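Long-range contacts in 5-formaminoimidazole-4-carboxamide-1-(beta)-D-ribofuranosyl 5'-monophosphate synthetase (Methanocaldococcus jannaschii, PDB 2R7L), which catalyses the ATP- and formate-dependent formylation of AICAR to FAICAR in purine biosynthesis, without folates: residues S231-L236 and P251-T256; E77-L82 and S107-M112. All blocks are in the same frame, centred on the assembly; numbering follows the deposited sequence.

Contact 1: S231-L236 and P251-T256. With AMZ (aminoimidazole 4-carboxamide ribonucleotide), chain F; ATP (adenosine-5'-triphosphate), chain E.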
ATOM      1  N   SER A 231      15.135  33.781   6.730  1.00 29.92           N
ATOM      2  CA  SER A 231      14.964  34.806   7.759  1.00 30.10           C
ATOM      3  C   SER A 231      16.189  35.739   7.742  1.00 29.06           C
ATOM      4  O   SER A 231      17.313  35.263   7.685  1.00 29.04           O
ATOM      5  CB  SER A 231      14.826  34.142   9.128  1.00 25.38           C
ATOM      6  OG  SER A 231      14.391  35.062  10.117  1.00 31.96           O
ATOM      7  N   ASN A 232      15.985  37.053   7.838  1.00 28.04           N
ATOM      8  CA  ASN A 232      14.693  37.640   8.183  1.00 22.08           C
ATOM      9  C   ASN A 232      13.869  38.039   6.968  1.00 17.88           C
ATOM     10  O   ASN A 232      12.717  38.452   7.095  1.00 24.98           O
ATOM     11  CB  ASN A 232      14.893  38.851   9.108  1.00 27.96           C
ATOM     12  CG  ASN A 232      15.501  40.056   8.391  1.00 33.32           C
ATOM     13  OD1 ASN A 232      15.602  40.087   7.163  1.00 32.42           O
ATOM     14  ND2 ASN A 232      15.903  41.059   9.165  1.00 35.12           N
ATOM     15  N   ILE A 233      14.444  37.880   5.785  1.00 17.68           N
ATOM     16  CA  ILE A 233      13.843  38.460   4.593  1.00 16.52           C
ATOM     17  C   ILE A 233      12.366  38.106   4.457  1.00 26.18           C
ATOM     18  O   ILE A 233      11.536  38.989   4.256  1.00 29.39           O
ATOM     19  CB  ILE A 233      14.621  38.084   3.315  1.00 26.00           C
ATOM     20  CG1 ILE A 233      14.028  38.809   2.096  1.00 28.94           C
ATOM     21  CG2 ILE A 233      14.642  36.578   3.116  1.00 24.45           C
ATOM     22  CD1 ILE A 233      14.098  40.330   2.197  1.00 28.79           C
ATOM     23  N   ASP A 234      12.025  36.822   4.578  1.00 23.62           N
ATOM     24  CA  ASP A 234      10.624  36.417   4.390  1.00 24.00           C
ATOM     25  C   ASP A 234       9.715  36.937   5.511  1.00 23.08           C
ATOM     26  O   ASP A 234       8.500  37.056   5.334  1.00 32.56           O
ATOM     27  CB  ASP A 234      10.511  34.903   4.191  1.00 28.43           C
ATOM     28  CG  ASP A 234      11.041  34.466   2.840  1.00 32.63           C
ATOM     29  OD1 ASP A 234      10.680  35.118   1.832  1.00 34.19           O
ATOM     30  OD2 ASP A 234      11.830  33.494   2.782  1.00 29.21           O
ATOM     31  N   GLY A 235      10.307  37.273   6.652  1.00 23.58           N
ATOM     32  CA  GLY A 235       9.571  38.012   7.698  1.00 23.64           C
ATOM     33  C   GLY A 235       9.484  39.510   7.416  1.00 32.73           C
ATOM     34  O   GLY A 235       8.440  40.137   7.636  1.00 31.67           O
ATOM     35  N   LEU A 236      10.583  40.077   6.915  1.00 23.69           N
ATOM     36  CA  LEU A 236      10.675  41.506   6.603  1.00 29.72           C
ATOM     37  C   LEU A 236       9.625  41.951   5.587  1.00 26.82           C
ATOM     38  O   LEU A 236       8.885  42.907   5.814  1.00 29.99           O
ATOM     39  CB  LEU A 236      12.076  41.841   6.068  1.00 29.06           C
ATOM     40  CG  LEU A 236      12.366  43.306   5.716  1.00 37.24           C
ATOM     41  CD1 LEU A 236      11.967  44.202   6.871  1.00 43.97           C
ATOM     42  CD2 LEU A 236      13.839  43.503   5.385  1.00 33.95           C
ATOM     43  N   PRO A 251      17.777  43.447   5.527  1.00 36.50           N
ATOM     44  CA  PRO A 251      17.435  42.066   5.208  1.00 39.94           C
ATOM     45  C   PRO A 251      18.592  41.110   5.464  1.00 42.82           C
ATOM     46  O   PRO A 251      19.759  41.469   5.292  1.00 39.57           O
ATOM     47  CB  PRO A 251      17.126  42.114   3.707  1.00 39.87           C
ATOM     48  CG  PRO A 251      17.891  43.296   3.199  1.00 43.19           C
ATOM     49  CD  PRO A 251      17.850  44.295   4.323  1.00 37.97           C
ATOM     50  N   SER A 252      18.256  39.903   5.893  1.00 40.07           N
ATOM     51  CA  SER A 252      19.204  38.807   5.911  1.00 35.97           C
ATOM     52  C   SER A 252      18.555  37.611   5.229  1.00 36.10           C
ATOM     53  O   SER A 252      17.333  37.560   5.084  1.00 33.22           O
ATOM     54  CB  SER A 252      19.619  38.465   7.338  1.00 33.53           C
ATOM     55  OG  SER A 252      18.491  38.436   8.185  1.00 36.35           O
ATOM     56  N   TYR A 253      19.376  36.659   4.804  1.00 34.03           N
ATOM     57  CA  TYR A 253      18.905  35.550   3.981  1.00 35.55           C
ATOM     58  C   TYR A 253      19.347  34.204   4.556  1.00 28.52           C
ATOM     59  O   TYR A 253      19.852  33.344   3.841  1.00 31.76           O
ATOM     60  CB  TYR A 253      19.399  35.735   2.542  1.00 34.67           C
ATOM     61  CG  TYR A 253      18.844  36.985   1.887  1.00 37.15           C
ATOM     62  CD1 TYR A 253      17.803  36.904   0.968  1.00 31.82           C
ATOM     63  CD2 TYR A 253      19.347  38.248   2.202  1.00 36.28           C
ATOM     64  CE1 TYR A 253      17.284  38.038   0.373  1.00 32.58           C
ATOM     65  CE2 TYR A 253      18.825  39.397   1.612  1.00 26.03           C
ATOM     66  CZ  TYR A 253      17.798  39.282   0.698  1.00 34.76           C
ATOM     67  OH  TYR A 253      17.273  40.406   0.106  1.00 33.79           O
ATOM     68  N   VAL A 254      19.151  34.036   5.859  1.00 28.30           N
ATOM     69  CA  VAL A 254      19.515  32.805   6.543  1.00 30.74           C
ATOM     70  C   VAL A 254      18.484  31.702   6.273  1.00 33.65           C
ATOM     71  O   VAL A 254      17.304  31.860   6.605  1.00 32.26           O
ATOM     72  CB  VAL A 254      19.585  33.036   8.062  1.00 35.18           C
ATOM     73  CG1 VAL A 254      20.016  31.758   8.776  1.00 35.92           C
ATOM     74  CG2 VAL A 254      20.533  34.183   8.385  1.00 42.12           C
ATOM     75  N   ILE A 255      18.922  30.589   5.679  1.00 35.00           N
ATOM     76  CA  ILE A 255      18.003  29.481   5.391  1.00 32.82           C
ATOM     77  C   ILE A 255      17.389  28.932   6.669  1.00 31.31           C
ATOM     78  O   ILE A 255      18.105  28.540   7.597  1.00 28.92           O
ATOM     79  CB  ILE A 255      18.662  28.326   4.582  1.00 37.92           C
ATOM     80  CG1 ILE A 255      17.589  27.376   4.049  1.00 37.14           C
ATOM     81  CG2 ILE A 255      19.675  27.552   5.429  1.00 39.11           C
ATOM     82  CD1 ILE A 255      16.611  28.040   3.092  1.00 34.42           C
ATOM     83  N   THR A 256      16.058  28.918   6.726  1.00 26.41           N
ATOM     84  CA  THR A 256      15.376  28.380   7.897  1.00 26.46           C
ATOM     85  C   THR A 256      14.437  27.210   7.586  1.00 26.34           C
ATOM     86  O   THR A 256      13.996  26.507   8.494  1.00 27.55           O
ATOM     87  CB  THR A 256      14.590  29.461   8.669  1.00 24.94           C
ATOM     88  OG1 THR A 256      13.452  29.885   7.906  1.00 27.30           O
ATOM     89  CG2 THR A 256      15.482  30.648   8.972  1.00 22.36           C
TER
HETATM   90  O5  AMZ F 401      16.828  23.464   4.257  1.00 35.53           O
HETATM   91  C6  AMZ F 401      17.714  23.880   3.506  1.00 33.97           C
HETATM   92  N2  AMZ F 401      17.499  24.363   2.286  1.00 26.89           N
HETATM   93  C3A AMZ F 401      19.168  23.879   3.950  1.00 27.91           C
HETATM   94  C7A AMZ F 401      20.246  24.419   3.271  1.00 31.41           C
HETATM   95  N3  AMZ F 401      20.236  25.040   2.090  1.00 25.65           N
HETATM   96  N1  AMZ F 401      19.612  23.366   5.090  1.00 32.69           N
HETATM   97  C5  AMZ F 401      20.937  23.570   5.122  1.00 26.94           C
HETATM   98  N   AMZ F 401      21.320  24.213   4.013  1.00 35.75           N
HETATM   99  C1  AMZ F 401      22.706  24.610   3.666  1.00 40.42           C
HETATM  100  C2  AMZ F 401      23.084  25.986   4.216  1.00 42.31           C
HETATM  101  C3  AMZ F 401      23.906  25.662   5.449  1.00 45.06           C
HETATM  102  O2  AMZ F 401      24.949  26.626   5.587  1.00 52.16           O
HETATM  103  O1  AMZ F 401      23.904  26.635   3.237  1.00 50.91           O
HETATM  104  O   AMZ F 401      23.532  23.639   4.330  1.00 38.43           O
HETATM  105  C   AMZ F 401      24.537  24.320   5.088  1.00 48.29           C
HETATM  106  C4  AMZ F 401      24.810  23.456   6.335  1.00 41.52           C
HETATM  107  O3  AMZ F 401      23.606  23.263   7.071  1.00 32.80           O
HETATM  108  P   AMZ F 401      23.627  23.375   8.649  1.00 35.93           P
HETATM  109  OP1 AMZ F 401      24.424  22.326   9.337  1.00 38.70           O
HETATM  110  O4  AMZ F 401      24.192  24.835   9.015  1.00 41.19           O
HETATM  111  OP2 AMZ F 401      22.086  23.351   9.149  1.00 34.79           O
HETATM  112  PG  ATP E 400      21.753  28.379   1.078  1.00 56.33           P
HETATM  113  O1G ATP E 400      22.587  27.131   1.262  1.00 53.25           O
HETATM  114  O2G ATP E 400      20.715  28.280  -0.022  1.00 46.99           O
HETATM  115  O3G ATP E 400      21.225  28.949   2.373  1.00 56.65           O
HETATM  116  PB  ATP E 400      23.454  29.491  -0.923  1.00 47.22           P
HETATM  117  O1B ATP E 400      23.102  28.199  -1.618  1.00 49.54           O
HETATM  118  O2B ATP E 400      24.912  29.876  -0.814  1.00 50.83           O
HETATM  119  O3B ATP E 400      22.821  29.491   0.567  1.00 49.13           O
HETATM  120  PA  ATP E 400      23.037  32.225  -1.720  1.00 40.04           P
HETATM  121  O1A ATP E 400      23.727  32.530  -3.024  1.00 36.87           O
HETATM  122  O2A ATP E 400      23.638  32.603  -0.393  1.00 40.82           O
HETATM  123  O3A ATP E 400      22.649  30.650  -1.711  1.00 46.35           O
HETATM  124  O5' ATP E 400      21.585  32.895  -1.801  1.00 38.31           O
HETATM  125  C5' ATP E 400      20.847  33.109  -0.609  1.00 38.81           C
HETATM  126  C4' ATP E 400      19.518  33.737  -0.994  1.00 39.60           C
HETATM  127  O4' ATP E 400      19.723  35.050  -1.528  1.00 36.02           O
HETATM  128  C3' ATP E 400      18.799  32.966  -2.086  1.00 39.04           C
HETATM  129  O3' ATP E 400      17.995  31.907  -1.555  1.00 46.13           O
HETATM  130  C2' ATP E 400      17.967  34.040  -2.759  1.00 39.09           C
HETATM  131  O2' ATP E 400      16.732  34.220  -2.066  1.00 36.32           O
HETATM  132  C1' ATP E 400      18.805  35.302  -2.597  1.00 31.08           C
HETATM  133  N9  ATP E 400      19.582  35.487  -3.836  1.00 32.87           N
HETATM  134  C8  ATP E 400      20.783  34.928  -4.082  1.00 29.06           C
HETATM  135  N7  ATP E 400      21.234  35.275  -5.312  1.00 31.25           N
HETATM  136  C5  ATP E 400      20.316  36.089  -5.866  1.00 31.49           C
HETATM  137  C6  ATP E 400      20.181  36.822  -7.145  1.00 30.22           C
HETATM  138  N6  ATP E 400      21.137  36.749  -8.103  1.00 30.68           N
HETATM  139  N1  ATP E 400      19.060  37.547  -7.326  1.00 33.53           N
HETATM  140  C2  ATP E 400      18.096  37.622  -6.381  1.00 30.45           C
HETATM  141  N3  ATP E 400      18.161  36.992  -5.197  1.00 28.55           N
HETATM  142  C4  ATP E 400      19.221  36.214  -4.893  1.00 29.35           C

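Contact 2: E77-L82 and S107-M112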
ATOM      1  N   GLU A  77      39.694   7.361  14.478  1.00 62.46           N
ATOM      2  CA  GLU A  77      38.895   6.466  15.305  1.00 64.12           C
ATOM      3  C   GLU A  77      37.500   6.261  14.716  1.00 68.05           C
ATOM      4  O   GLU A  77      36.948   5.160  14.766  1.00 67.26           O
ATOM      5  CB  GLU A  77      38.774   7.015  16.727  1.00 68.01           C
ATOM      6  CG  GLU A  77      37.887   6.175  17.636  1.00 76.86           C
ATOM      7  CD  GLU A  77      37.535   6.876  18.936  1.00 82.96           C
ATOM      8  OE1 GLU A  77      38.191   7.887  19.271  1.00 86.44           O
ATOM      9  OE2 GLU A  77      36.599   6.414  19.627  1.00 84.01           O
ATOM     10  N   ILE A  78      36.937   7.333  14.162  1.00 68.06           N
ATOM     11  CA  ILE A  78      35.582   7.304  13.622  1.00 60.71           C
ATOM     12  C   ILE A  78      35.551   6.644  12.251  1.00 58.97           C
ATOM     13  O   ILE A  78      34.623   5.903  11.931  1.00 64.47           O
ATOM     14  CB  ILE A  78      34.977   8.720  13.538  1.00 61.24           C
ATOM     15  CG1 ILE A  78      35.020   9.401  14.912  1.00 61.27           C
ATOM     16  CG2 ILE A  78      33.559   8.678  12.974  1.00 58.72           C
ATOM     17  CD1 ILE A  78      34.399   8.591  16.032  1.00 66.38           C
ATOM     18  N   GLN A  79      36.571   6.909  11.443  1.00 52.77           N
ATOM     19  CA  GLN A  79      36.677   6.278  10.137  1.00 57.06           C
ATOM     20  C   GLN A  79      36.754   4.758  10.268  1.00 60.78           C
ATOM     21  O   GLN A  79      36.293   4.031   9.387  1.00 63.22           O
ATOM     22  CB  GLN A  79      37.907   6.783   9.391  1.00 59.30           C
ATOM     23  CG  GLN A  79      37.997   8.289   9.247  1.00 60.00           C
ATOM     24  CD  GLN A  79      39.094   8.704   8.289  1.00 60.35           C
ATOM     25  OE1 GLN A  79      39.319   8.053   7.267  1.00 58.66           O
ATOM     26  NE2 GLN A  79      39.781   9.795   8.610  1.00 60.76           N
ATOM     27  N   GLU A  80      37.345   4.287  11.364  1.00 59.33           N
ATOM     28  CA  GLU A  80      37.515   2.851  11.586  1.00 61.24           C
ATOM     29  C   GLU A  80      36.209   2.150  11.915  1.00 56.09           C
ATOM     30  O   GLU A  80      35.886   1.123  11.321  1.00 59.24           O
ATOM     31  CB  GLU A  80      38.563   2.566  12.668  1.00 64.18           C
ATOM     32  CG  GLU A  80      39.833   1.920  12.122  1.00 66.91           C
ATOM     33  CD  GLU A  80      39.614   0.484  11.667  1.00 68.53           C
ATOM     34  OE1 GLU A  80      39.014  -0.298  12.434  1.00 69.06           O
ATOM     35  OE2 GLU A  80      40.045   0.135  10.547  1.00 69.00           O
ATOM     36  N   LYS A  81      35.466   2.702  12.868  1.00 53.65           N
ATOM     37  CA  LYS A  81      34.145   2.190  13.187  1.00 56.99           C
ATOM     38  C   LYS A  81      33.285   2.090  11.929  1.00 57.87           C
ATOM     39  O   LYS A  81      32.600   1.091  11.721  1.00 62.69           O
ATOM     40  CB  LYS A  81      33.458   3.083  14.213  1.00 53.00           C
ATOM     41  CG  LYS A  81      34.252   3.291  15.480  1.00 57.22           C
ATOM     42  CD  LYS A  81      33.419   4.029  16.511  1.00 60.42           C
ATOM     43  CE  LYS A  81      34.197   4.276  17.789  1.00 62.64           C
ATOM     44  NZ  LYS A  81      33.374   5.017  18.777  1.00 59.64           N
ATOM     45  N   LEU A  82      33.333   3.122  11.090  1.00 51.26           N
ATOM     46  CA  LEU A  82      32.541   3.146   9.864  1.00 47.93           C
ATOM     47  C   LEU A  82      32.972   2.054   8.900  1.00 49.70           C
ATOM     48  O   LEU A  82      32.147   1.474   8.190  1.00 47.11           O
ATOM     49  CB  LEU A  82      32.629   4.510   9.173  1.00 45.17           C
ATOM     50  CG  LEU A  82      31.913   5.701   9.816  1.00 45.11           C
ATOM     51  CD1 LEU A  82      32.250   6.987   9.067  1.00 45.37           C
ATOM     52  CD2 LEU A  82      30.407   5.478   9.854  1.00 41.40           C
ATOM     53  N   SER A 107      41.744  12.789   3.440  1.00 60.41           N
ATOM     54  CA  SER A 107      41.983  12.285   4.789  1.00 56.57           C
ATOM     55  C   SER A 107      40.858  11.358   5.274  1.00 60.27           C
ATOM     56  O   SER A 107      41.003  10.673   6.287  1.00 58.52           O
ATOM     57  CB  SER A 107      42.174  13.455   5.757  1.00 60.65           C
ATOM     58  OG  SER A 107      42.062  13.049   7.111  1.00 59.58           O
ATOM     59  N   PHE A 108      39.741  11.334   4.546  1.00 57.42           N
ATOM     60  CA  PHE A 108      38.569  10.550   4.958  1.00 54.86           C
ATOM     61  C   PHE A 108      38.493   9.221   4.209  1.00 52.14           C
ATOM     62  O   PHE A 108      37.900   9.137   3.136  1.00 45.21           O
ATOM     63  CB  PHE A 108      37.275  11.351   4.757  1.00 45.33           C
ATOM     64  CG  PHE A 108      36.105  10.808   5.523  1.00 41.85           C
ATOM     65  CD1 PHE A 108      35.057  10.186   4.868  1.00 43.66           C
ATOM     66  CD2 PHE A 108      36.063  10.908   6.900  1.00 32.80           C
ATOM     67  CE1 PHE A 108      33.979   9.680   5.576  1.00 35.71           C
ATOM     68  CE2 PHE A 108      34.989  10.399   7.612  1.00 40.68           C
ATOM     69  CZ  PHE A 108      33.949   9.789   6.949  1.00 35.78           C
ATOM     70  N   LEU A 109      39.100   8.186   4.783  1.00 57.44           N
ATOM     71  CA  LEU A 109      39.201   6.889   4.116  1.00 63.21           C
ATOM     72  C   LEU A 109      37.991   5.994   4.389  1.00 60.96           C
ATOM     73  O   LEU A 109      38.088   4.999   5.108  1.00 60.03           O
ATOM     74  CB  LEU A 109      40.496   6.180   4.521  1.00 63.22           C
ATOM     75  CG  LEU A 109      41.801   6.841   4.073  1.00 67.14           C
ATOM     76  CD1 LEU A 109      42.995   6.171   4.737  1.00 68.85           C
ATOM     77  CD2 LEU A 109      41.927   6.804   2.557  1.00 63.45           C
ATOM     78  N   VAL A 110      36.852   6.366   3.813  1.00 57.69           N
ATOM     79  CA  VAL A 110      35.625   5.587   3.918  1.00 47.11           C
ATOM     80  C   VAL A 110      34.897   5.719   2.596  1.00 46.29           C
ATOM     81  O   VAL A 110      34.804   6.817   2.057  1.00 54.99           O
ATOM     82  CB  VAL A 110      34.717   6.097   5.051  1.00 42.46           C
ATOM     83  CG1 VAL A 110      33.589   5.099   5.335  1.00 41.69           C
ATOM     84  CG2 VAL A 110      35.526   6.345   6.307  1.00 41.30           C
ATOM     85  N   PRO A 111      34.405   4.596   2.044  1.00 47.30           N
ATOM     86  CA  PRO A 111      33.666   4.664   0.790  1.00 40.53           C
ATOM     87  C   PRO A 111      32.553   5.702   0.887  1.00 36.44           C
ATOM     88  O   PRO A 111      31.933   5.846   1.940  1.00 39.06           O
ATOM     89  CB  PRO A 111      33.088   3.255   0.656  1.00 43.43           C
ATOM     90  CG  PRO A 111      34.059   2.395   1.376  1.00 42.08           C
ATOM     91  CD  PRO A 111      34.524   3.214   2.540  1.00 44.98           C
ATOM     92  N   MET A 112      32.314   6.429  -0.196  1.00 41.17           N
ATOM     93  CA  MET A 112      31.389   7.556  -0.154  1.00 44.47           C
ATOM     94  C   MET A 112      30.565   7.568  -1.421  1.00 35.26           C
ATOM     95  O   MET A 112      31.112   7.457  -2.511  1.00 39.16           O
ATOM     96  CB  MET A 112      32.157   8.873  -0.024  1.00 44.78           C
ATOM     97  CG  MET A 112      31.571   9.843   0.995  1.00 53.42           C
ATOM     98  SD  MET A 112      32.445  11.427   1.049  1.00 57.36           S
ATOM     99  CE  MET A 112      32.262  11.931  -0.668  1.00 53.73           C
TER

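Contact 1: S231-L236 and P251-T256
Ser231 and Val254 form an antiparallel hydrogen-bonded pair in the ATP-grasp fold, Val254 on the outermost strand of this chain's five-stranded sheet, where its neighbour turns the corner into helix 233-236. Ser231 N donates to Val254 O at 2.9 Å, and Ser231 O accepts a hydrogen bond from Val254 N. The peptide bond between Ser231 and Asn232 is cis, which turns Ser231 O and Asn232 N toward 251-256, where Asn232 N meets Ser252 OG at 2.9 Å. That hydroxyl is also hydrogen-bonded to Glu302 of a second subunit, so a small polar serine suits a site between two partners.

The grip is tightest round Asn232. Its CG lies between the backbone N and the carbonyl carbon (chi1 71°), which brings OD1 to 2.9 Å from Ser252 N; the donor stands 54° out of the amide plane. ND2 binds Asn250 O, so both ends of its amide hold the approach to strand 253-263. Ile233 N bonds to Ser252 O at 3.0 Å, in the carbonyl plane.

Toward Pro251, which is partly exposed, the contact is looser and mostly apolar: Leu236 CD2 touches Pro251 CB at 3.9 Å, and Pro240 of a third subunit packs on both. Back in the buried part, Ile233, beta-branched and broad, lays CB over one face of the Tyr253 ring, 4.2 Å from its centroid. Tyr253 and Ile255 line the ATP pocket, Ile255 also that of AICAR, so this strand carries part of the active site. Tyr253 CD1 lies 3.7 Å from O4' of the ATP ribose.

Contact 2: E77-L82 and S107-M112
This is a helix-to-loop contact, buried within the N-terminal alpha/beta domain: helix 76-84 rests against the irregular segment that follows helix 101-106. Gln79 carries it. With CG anti to the carbonyl carbon (chi1 -55°) and the chain extended beyond, its amide reaches two backbone groups of the loop. NE2 donates to Ser107 O at 2.8 Å and also binds Lys74 O, while OE1 accepts a hydrogen bond from Leu109 N, modelled so short (2.5 Å) that its exact length is doubtful. Glutamine suits the place because one flat group both gives and takes, matching a carbonyl and an N-H. A leucine here would probably leave the Leu109 N-H and the Ser107 carbonyl without these mates, and the loop less fixed beside the helix.

Nearer the helix backbone the contact turns apolar. Gln79 CG passes obliquely by Phe108 CD2, Leu82 CD1 reaches Phe108 CZ at 3.9 Å, and Val110 sends CG2 to Gln79 CB and CG1 to Leu82 CB, so its two branches meet helix residues one turn apart. Leu82 and Val110 both pack on Val89 of strand 87-89, outermost in this chain's parallel sheet, as in the helical layer on a Rossmann-like sheet.

How the contacts relate
From the N terminus the chain lays down three strands of the parallel sheet before helix 76-84 opens contact 2; strand 87-89 then adds the fourth. Two further helices follow before 107-112 returns to that helix, closing a loop of 24 residues. The chain runs on into the ATP-grasp part, where a shorter loop of 14 residues after 231-236 comes back at 251-256 to close contact 1. The two loops stand in series, neither nested nor crossed, with contact centres about 37 Å apart on opposite sides of the chain's centre. Contact 2 ties a helix to a loop with no other chain touching it; contact 1 ties the end of strand 219-230 to the start of 253-263 beside bound ATP and AICAR, where two other subunits approach.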